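Local coordinates for protein endosialidase (Enterobacteria phage phi92, PDB 4HIZ) that hydrolyses alpha-2,8 and alpha-2,9 linkages inside sialic acid polymers as a trimeric phage endosialidase with a beta-propeller catalytic domain, at residues N427-C439 and Q454-V468. Sequence-based numbering, arbitrary orientation.
Sequences NRYKGTYPRTFMC and QWFNITDQIYQGHIV. With EDO (1,2-ethanediol), chain O.
T436 OG1 and Q461 OE1 meet at 2.6 Å, the threonine hydroxyl donating to the glutamine carbonyl. A bend at chi2 (51°) curls Q461 back over the strand pair, where its NE2 donates, close to the amide plane, to T459 OG1; both polar ends of this buried amide are thus used. T436 OG1 is also hydrogen-bonded to T413 of the next strand. Around this network strands 435-439 and 456-460 run antiparallel: M438 and F456 exchange two backbone bonds, T436 N donates to T459 O, and T436 O accepts I458 N. Just past the strand ends Q461 N donates to P434 O at 2.8 Å; farther on, T432 and Y463 form a single bridge with two 3.0 Å bonds, T432 N to Y463 O and Y463 N to T432 O.

CG of Y463 is anti to its backbone N (chi1 160°), which sets the ring alongside K430 O and brings OH to Y429 N at 3.1 Å, nearly straight (170°), at the ring edge; the same OH donates weakly to I467 O. R428 NH1 reaches V468 O at 2.9 Å in the guanidinium plane, NH2 donates to O2 of an ethanediol, probably from the crystallisation liquor, and NE forms a salt bridge with E419. G465 packs closely on G431, its CA 4.0 Å from G431 N. At the far end C439 SG lies over one face of the W455 six-membered ring, 3.8 Å from its centroid. A water donates to both Y433 O and D460 OD2, and that carboxylate also forms a salt bridge with R532 of the second subunit.

In this propeller-domain pairing, backbone groups are shared with flanking strands 407-413 and 61-64, while R435, salt-bridged to E414 (NE) and E421 (NH2), R428 and D460 couple it to neighbouring loops and the trimer interface.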
loop_
_atom_site.group_PDB
_atom_site.type_symbol
_atom_site.label_atom_id
_atom_site.label_comp_id
_atom_site.label_asym_id
_atom_site.label_seq_id
_atom_site.Cartn_x
_atom_site.Cartn_y
_atom_site.Cartn_z
ATOM N N ASN A 427 31.960 -16.365 -3.991
ATOM C CA ASN A 427 31.953 -15.265 -4.971
ATOM C C ASN A 427 31.126 -14.108 -4.420
ATOM O O ASN A 427 30.022 -13.819 -4.920
ATOM C CB ASN A 427 31.339 -15.779 -6.274
ATOM C CG ASN A 427 31.347 -14.752 -7.390
ATOM O OD1 ASN A 427 32.215 -13.846 -7.431
ATOM N ND2 ASN A 427 30.388 -14.884 -8.316
ATOM N N ARG A 428 31.644 -13.428 -3.401
ATOM C CA ARG A 428 30.863 -12.415 -2.703
ATOM C C ARG A 428 31.389 -11.026 -3.064
ATOM O O ARG A 428 32.408 -10.887 -3.789
ATOM C CB ARG A 428 30.959 -12.647 -1.185
ATOM C CG ARG A 428 30.562 -14.067 -0.781
ATOM C CD ARG A 428 29.042 -14.363 -1.123
ATOM N NE ARG A 428 28.808 -15.801 -0.933
ATOM C CZ ARG A 428 28.480 -16.358 0.232
ATOM N NH1 ARG A 428 28.216 -15.596 1.298
ATOM N NH2 ARG A 428 28.377 -17.678 0.325
ATOM N N TYR A 429 30.695 -10.001 -2.558
ATOM C CA TYR A 429 31.147 -8.598 -2.659
ATOM C C TYR A 429 30.942 -7.991 -4.040
ATOM O O TYR A 429 31.517 -6.948 -4.345
ATOM C CB TYR A 429 32.604 -8.429 -2.189
ATOM C CG TYR A 429 32.869 -8.963 -0.812
ATOM C CD1 TYR A 429 32.316 -8.355 0.321
ATOM C CD2 TYR A 429 33.684 -10.071 -0.635
ATOM C CE1 TYR A 429 32.611 -8.820 1.613
ATOM C CE2 TYR A 429 33.972 -10.550 0.637
ATOM C CZ TYR A 429 33.428 -9.929 1.747
ATOM O OH TYR A 429 33.721 -10.396 3.009
ATOM N N LYS A 430 30.097 -8.629 -4.856
ATOM C CA LYS A 430 29.624 -8.021 -6.103
ATOM C C LYS A 430 28.255 -8.592 -6.383
ATOM O O LYS A 430 27.937 -9.723 -5.933
ATOM C CB LYS A 430 30.531 -8.349 -7.287
ATOM C CG LYS A 430 30.588 -9.815 -7.629
ATOM C CD LYS A 430 31.490 -10.077 -8.800
ATOM C CE LYS A 430 32.915 -9.795 -8.400
ATOM N NZ LYS A 430 33.898 -10.013 -9.500
ATOM N N GLY A 431 27.430 -7.838 -7.119
ATOM C CA GLY A 431 26.090 -8.346 -7.414
ATOM C C GLY A 431 26.164 -9.512 -8.392
ATOM O O GLY A 431 26.911 -9.475 -9.369
ATOM N N THR A 432 25.372 -10.563 -8.165
ATOM C CA THR A 432 25.415 -11.739 -9.055
ATOM C C THR A 432 24.019 -12.357 -9.136
ATOM O O THR A 432 23.100 -11.900 -8.436
ATOM C CB THR A 432 26.359 -12.872 -8.532
ATOM O OG1 THR A 432 25.760 -13.488 -7.383
ATOM C CG2 THR A 432 27.756 -12.307 -8.166
ATOM N N TYR A 433 23.863 -13.358 -10.011
ATOM C CA TYR A 433 22.581 -14.056 -10.179
ATOM C C TYR A 433 22.738 -15.530 -9.776
ATOM O O TYR A 433 22.969 -16.406 -10.629
ATOM C CB TYR A 433 22.165 -13.995 -11.642
ATOM C CG TYR A 433 21.767 -12.628 -12.138
ATOM C CD1 TYR A 433 20.475 -12.125 -11.881
ATOM C CD2 TYR A 433 22.642 -11.862 -12.899
ATOM C CE1 TYR A 433 20.055 -10.886 -12.387
ATOM C CE2 TYR A 433 22.229 -10.615 -13.412
ATOM C CZ TYR A 433 20.944 -10.140 -13.133
ATOM O OH TYR A 433 20.522 -8.914 -13.628
ATOM N N PRO A 434 22.634 -15.800 -8.470
ATOM C CA PRO A 434 22.699 -17.208 -8.030
ATOM C C PRO A 434 21.592 -18.075 -8.612
ATOM O O PRO A 434 20.412 -17.660 -8.720
ATOM C CB PRO A 434 22.575 -17.114 -6.504
ATOM C CG PRO A 434 21.876 -15.720 -6.258
ATOM C CD PRO A 434 22.444 -14.858 -7.360
ATOM N N ARG A 435 21.979 -19.298 -8.965
ATOM C CA ARG A 435 21.069 -20.321 -9.505
ATOM C C ARG A 435 20.355 -21.123 -8.424
ATOM O O ARG A 435 20.967 -21.487 -7.406
ATOM C CB ARG A 435 21.883 -21.321 -10.343
ATOM C CG ARG A 435 22.480 -20.679 -11.636
ATOM C CD ARG A 435 23.626 -21.549 -12.192
ATOM N NE ARG A 435 24.736 -21.603 -11.231
ATOM C CZ ARG A 435 25.797 -22.397 -11.344
ATOM N NH1 ARG A 435 25.939 -23.226 -12.377
ATOM N NH2 ARG A 435 26.709 -22.372 -10.390
ATOM N N THR A 436 19.072 -21.388 -8.665
ATOM C CA THR A 436 18.314 -22.351 -7.866
ATOM C C THR A 436 18.172 -23.648 -8.638
ATOM O O THR A 436 17.897 -23.633 -9.843
ATOM C CB THR A 436 16.939 -21.754 -7.529
ATOM O OG1 THR A 436 17.126 -20.808 -6.472
ATOM C CG2 THR A 436 15.898 -22.851 -7.057
ATOM N N PHE A 437 18.294 -24.781 -7.932
ATOM C CA PHE A 437 18.260 -26.084 -8.574
ATOM C C PHE A 437 17.253 -27.022 -7.928
ATOM O O PHE A 437 16.921 -26.897 -6.768
ATOM C CB PHE A 437 19.617 -26.780 -8.418
ATOM C CG PHE A 437 20.753 -26.075 -9.116
ATOM C CD1 PHE A 437 21.034 -26.360 -10.451
ATOM C CD2 PHE A 437 21.562 -25.157 -8.413
ATOM C CE1 PHE A 437 22.101 -25.734 -11.112
ATOM C CE2 PHE A 437 22.633 -24.494 -9.080
ATOM C CZ PHE A 437 22.909 -24.809 -10.413
ATOM N N MET A 438 16.789 -27.973 -8.711
ATOM C CA MET A 438 15.879 -29.005 -8.235
ATOM C C MET A 438 16.377 -30.317 -8.815
ATOM O O MET A 438 16.786 -30.384 -9.970
ATOM C CB MET A 438 14.457 -28.718 -8.735
ATOM C CG MET A 438 13.422 -29.762 -8.241
ATOM S SD MET A 438 11.813 -29.476 -9.037
ATOM C CE MET A 438 12.057 -30.142 -10.698
ATOM N N CYS A 439 16.290 -31.390 -8.036
ATOM C CA CYS A 439 16.448 -32.728 -8.611
ATOM C C CYS A 439 15.274 -33.595 -8.173
ATOM O O CYS A 439 14.517 -33.241 -7.243
ATOM C CB CYS A 439 17.805 -33.381 -8.251
ATOM S SG CYS A 439 18.029 -33.807 -6.512
ATOM N N GLN A 454 20.800 -35.567 -11.722
ATOM C CA GLN A 454 20.547 -34.495 -12.671
ATOM C C GLN A 454 19.924 -33.323 -11.908
ATOM O O GLN A 454 18.747 -33.357 -11.529
ATOM C CB GLN A 454 19.619 -34.983 -13.780
ATOM C CG GLN A 454 19.354 -33.890 -14.801
ATOM C CD GLN A 454 18.645 -34.382 -16.035
ATOM O OE1 GLN A 454 17.981 -35.416 -16.008
ATOM N NE2 GLN A 454 18.804 -33.656 -17.138
ATOM N N TRP A 455 20.721 -32.292 -11.661
ATOM C CA TRP A 455 20.185 -31.059 -11.094
ATOM C C TRP A 455 19.717 -30.106 -12.193
ATOM O O TRP A 455 20.451 -29.835 -13.162
ATOM C CB TRP A 455 21.275 -30.344 -10.303
ATOM C CG TRP A 455 21.701 -31.007 -8.996
ATOM C CD1 TRP A 455 22.888 -31.683 -8.741
ATOM C CD2 TRP A 455 21.011 -30.924 -7.755
ATOM N NE1 TRP A 455 22.935 -32.055 -7.418
ATOM C CE2 TRP A 455 21.808 -31.589 -6.785
ATOM C CE3 TRP A 455 19.801 -30.345 -7.363
ATOM C CZ2 TRP A 455 21.431 -31.681 -5.447
ATOM C CZ3 TRP A 455 19.418 -30.426 -6.046
ATOM C CH2 TRP A 455 20.228 -31.101 -5.084
ATOM N N PHE A 456 18.483 -29.622 -12.049
ATOM C CA PHE A 456 17.909 -28.671 -12.990
ATOM C C PHE A 456 17.931 -27.268 -12.390
ATOM O O PHE A 456 17.368 -27.045 -11.326
ATOM C CB PHE A 456 16.437 -29.036 -13.247
ATOM C CG PHE A 456 16.235 -30.379 -13.914
ATOM C CD1 PHE A 456 16.175 -30.466 -15.310
ATOM C CD2 PHE A 456 16.002 -31.532 -13.149
ATOM C CE1 PHE A 456 15.962 -31.689 -15.950
ATOM C CE2 PHE A 456 15.786 -32.761 -13.774
ATOM C CZ PHE A 456 15.749 -32.839 -15.162
ATOM N N ASN A 457 18.576 -26.331 -13.085
ATOM C CA ASN A 457 18.476 -24.904 -12.747
ATOM C C ASN A 457 17.112 -24.417 -13.240
ATOM O O ASN A 457 16.877 -24.343 -14.467
ATOM C CB ASN A 457 19.640 -24.169 -13.447
ATOM C CG ASN A 457 19.647 -22.660 -13.208
ATOM O OD1 ASN A 457 19.021 -22.107 -12.253
ATOM N ND2 ASN A 457 20.331 -21.974 -14.091
ATOM N N ILE A 458 16.208 -24.148 -12.292
ATOM C CA ILE A 458 14.799 -23.846 -12.607
ATOM C C ILE A 458 14.440 -22.351 -12.503
ATOM O O ILE A 458 13.398 -21.921 -13.027
ATOM C CB ILE A 458 13.866 -24.634 -11.677
ATOM C CG1 ILE A 458 14.318 -24.525 -10.199
ATOM C CG2 ILE A 458 13.899 -26.109 -12.082
ATOM C CD1 ILE A 458 13.190 -24.911 -9.209
ATOM N N THR A 459 15.280 -21.575 -11.808
ATOM C CA THR A 459 15.072 -20.119 -11.671
ATOM C C THR A 459 16.375 -19.518 -11.153
ATOM O O THR A 459 17.183 -20.246 -10.572
ATOM C CB THR A 459 13.889 -19.772 -10.703
ATOM O OG1 THR A 459 13.848 -18.354 -10.502
ATOM C CG2 THR A 459 14.079 -20.439 -9.335
ATOM N N ASP A 460 16.611 -18.228 -11.421
ATOM C CA ASP A 460 17.786 -17.537 -10.904
ATOM C C ASP A 460 17.339 -16.354 -10.055
ATOM O O ASP A 460 16.442 -15.574 -10.467
ATOM C CB ASP A 460 18.625 -16.929 -12.045
ATOM C CG ASP A 460 19.447 -17.956 -12.842
ATOM O OD1 ASP A 460 19.461 -19.153 -12.496
ATOM O OD2 ASP A 460 20.110 -17.523 -13.827
ATOM N N GLN A 461 18.021 -16.171 -8.934
ATOM C CA GLN A 461 17.768 -15.106 -7.967
ATOM C C GLN A 461 18.843 -14.025 -8.114
ATOM O O GLN A 461 19.704 -14.114 -8.999
ATOM C CB GLN A 461 17.824 -15.713 -6.549
ATOM C CG GLN A 461 16.476 -16.334 -6.167
ATOM C CD GLN A 461 15.940 -17.302 -7.211
ATOM O OE1 GLN A 461 16.473 -18.426 -7.380
ATOM N NE2 GLN A 461 14.868 -16.886 -7.922
ATOM N N ILE A 462 18.813 -13.050 -7.212
ATOM C CA ILE A 462 19.852 -12.019 -7.145
ATOM C C ILE A 462 20.505 -12.023 -5.760
ATOM O O ILE A 462 19.824 -12.087 -4.741
ATOM C CB ILE A 462 19.233 -10.612 -7.426
ATOM C CG1 ILE A 462 18.815 -10.505 -8.904
ATOM C CG2 ILE A 462 20.221 -9.464 -7.037
ATOM C CD1 ILE A 462 17.870 -9.282 -9.169
ATOM N N TYR A 463 21.835 -11.901 -5.757
ATOM C CA TYR A 463 22.614 -11.634 -4.560
ATOM C C TYR A 463 23.091 -10.181 -4.710
ATOM O O TYR A 463 23.757 -9.835 -5.705
ATOM C CB TYR A 463 23.810 -12.616 -4.510
ATOM C CG TYR A 463 24.957 -12.189 -3.611
ATOM C CD1 TYR A 463 24.820 -12.150 -2.223
ATOM C CD2 TYR A 463 26.166 -11.796 -4.168
ATOM C CE1 TYR A 463 25.863 -11.741 -1.387
ATOM C CE2 TYR A 463 27.240 -11.406 -3.346
ATOM C CZ TYR A 463 27.085 -11.364 -1.969
ATOM O OH TYR A 463 28.120 -10.934 -1.180
ATOM N N GLN A 464 22.752 -9.332 -3.741
ATOM C CA GLN A 464 22.947 -7.862 -3.918
ATOM C C GLN A 464 24.464 -7.501 -3.962
ATOM O O GLN A 464 24.896 -6.720 -4.801
ATOM C CB GLN A 464 22.255 -7.090 -2.800
ATOM C CG GLN A 464 22.148 -5.552 -3.039
ATOM C CD GLN A 464 23.425 -4.807 -2.767
ATOM O OE1 GLN A 464 24.127 -5.095 -1.795
ATOM N NE2 GLN A 464 23.711 -3.791 -3.591
ATOM N N GLY A 465 25.278 -8.063 -3.052
ATOM C CA GLY A 465 26.729 -7.897 -3.177
ATOM C C GLY A 465 27.454 -6.922 -2.261
ATOM O O GLY A 465 28.681 -7.007 -2.178
ATOM N N HIS A 466 26.774 -6.000 -1.570
ATOM C CA HIS A 466 27.521 -5.015 -0.766
ATOM C C HIS A 466 27.763 -5.451 0.671
ATOM O O HIS A 466 28.380 -4.716 1.445
ATOM C CB HIS A 466 26.853 -3.640 -0.740
ATOM C CG HIS A 466 26.807 -2.945 -2.067
ATOM N ND1 HIS A 466 26.293 -1.673 -2.196
ATOM C CD2 HIS A 466 27.244 -3.305 -3.305
ATOM C CE1 HIS A 466 26.398 -1.278 -3.458
ATOM N NE2 HIS A 466 26.952 -2.254 -4.157
ATOM N N ILE A 467 27.296 -6.646 1.020
ATOM C CA ILE A 467 27.746 -7.338 2.249
ATOM C C ILE A 467 28.019 -8.792 1.896
ATOM O O ILE A 467 27.529 -9.299 0.875
ATOM C CB ILE A 467 26.754 -7.243 3.453
ATOM C CG1 ILE A 467 25.446 -8.026 3.201
ATOM C CG2 ILE A 467 26.462 -5.788 3.840
ATOM C CD1 ILE A 467 24.543 -8.015 4.434
ATOM N N VAL A 468 28.825 -9.452 2.725
ATOM C CA VAL A 468 29.272 -10.800 2.407
ATOM C C VAL A 468 28.114 -11.781 2.551
ATOM O O VAL A 468 28.057 -12.770 1.817
ATOM C CB VAL A 468 30.453 -11.242 3.312
ATOM C CG1 VAL A 468 29.975 -11.464 4.760
ATOM C CG2 VAL A 468 31.076 -12.502 2.740
HETATM C C1 EDO O . 28.449 -20.093 3.994
HETATM O O1 EDO O . 28.973 -19.099 4.874
HETATM C C2 EDO O . 27.077 -19.633 3.559
HETATM O O2 EDO O . 27.234 -18.365 2.928
HETATM O O HOH W 1 22.881 -17.110 -13.343
#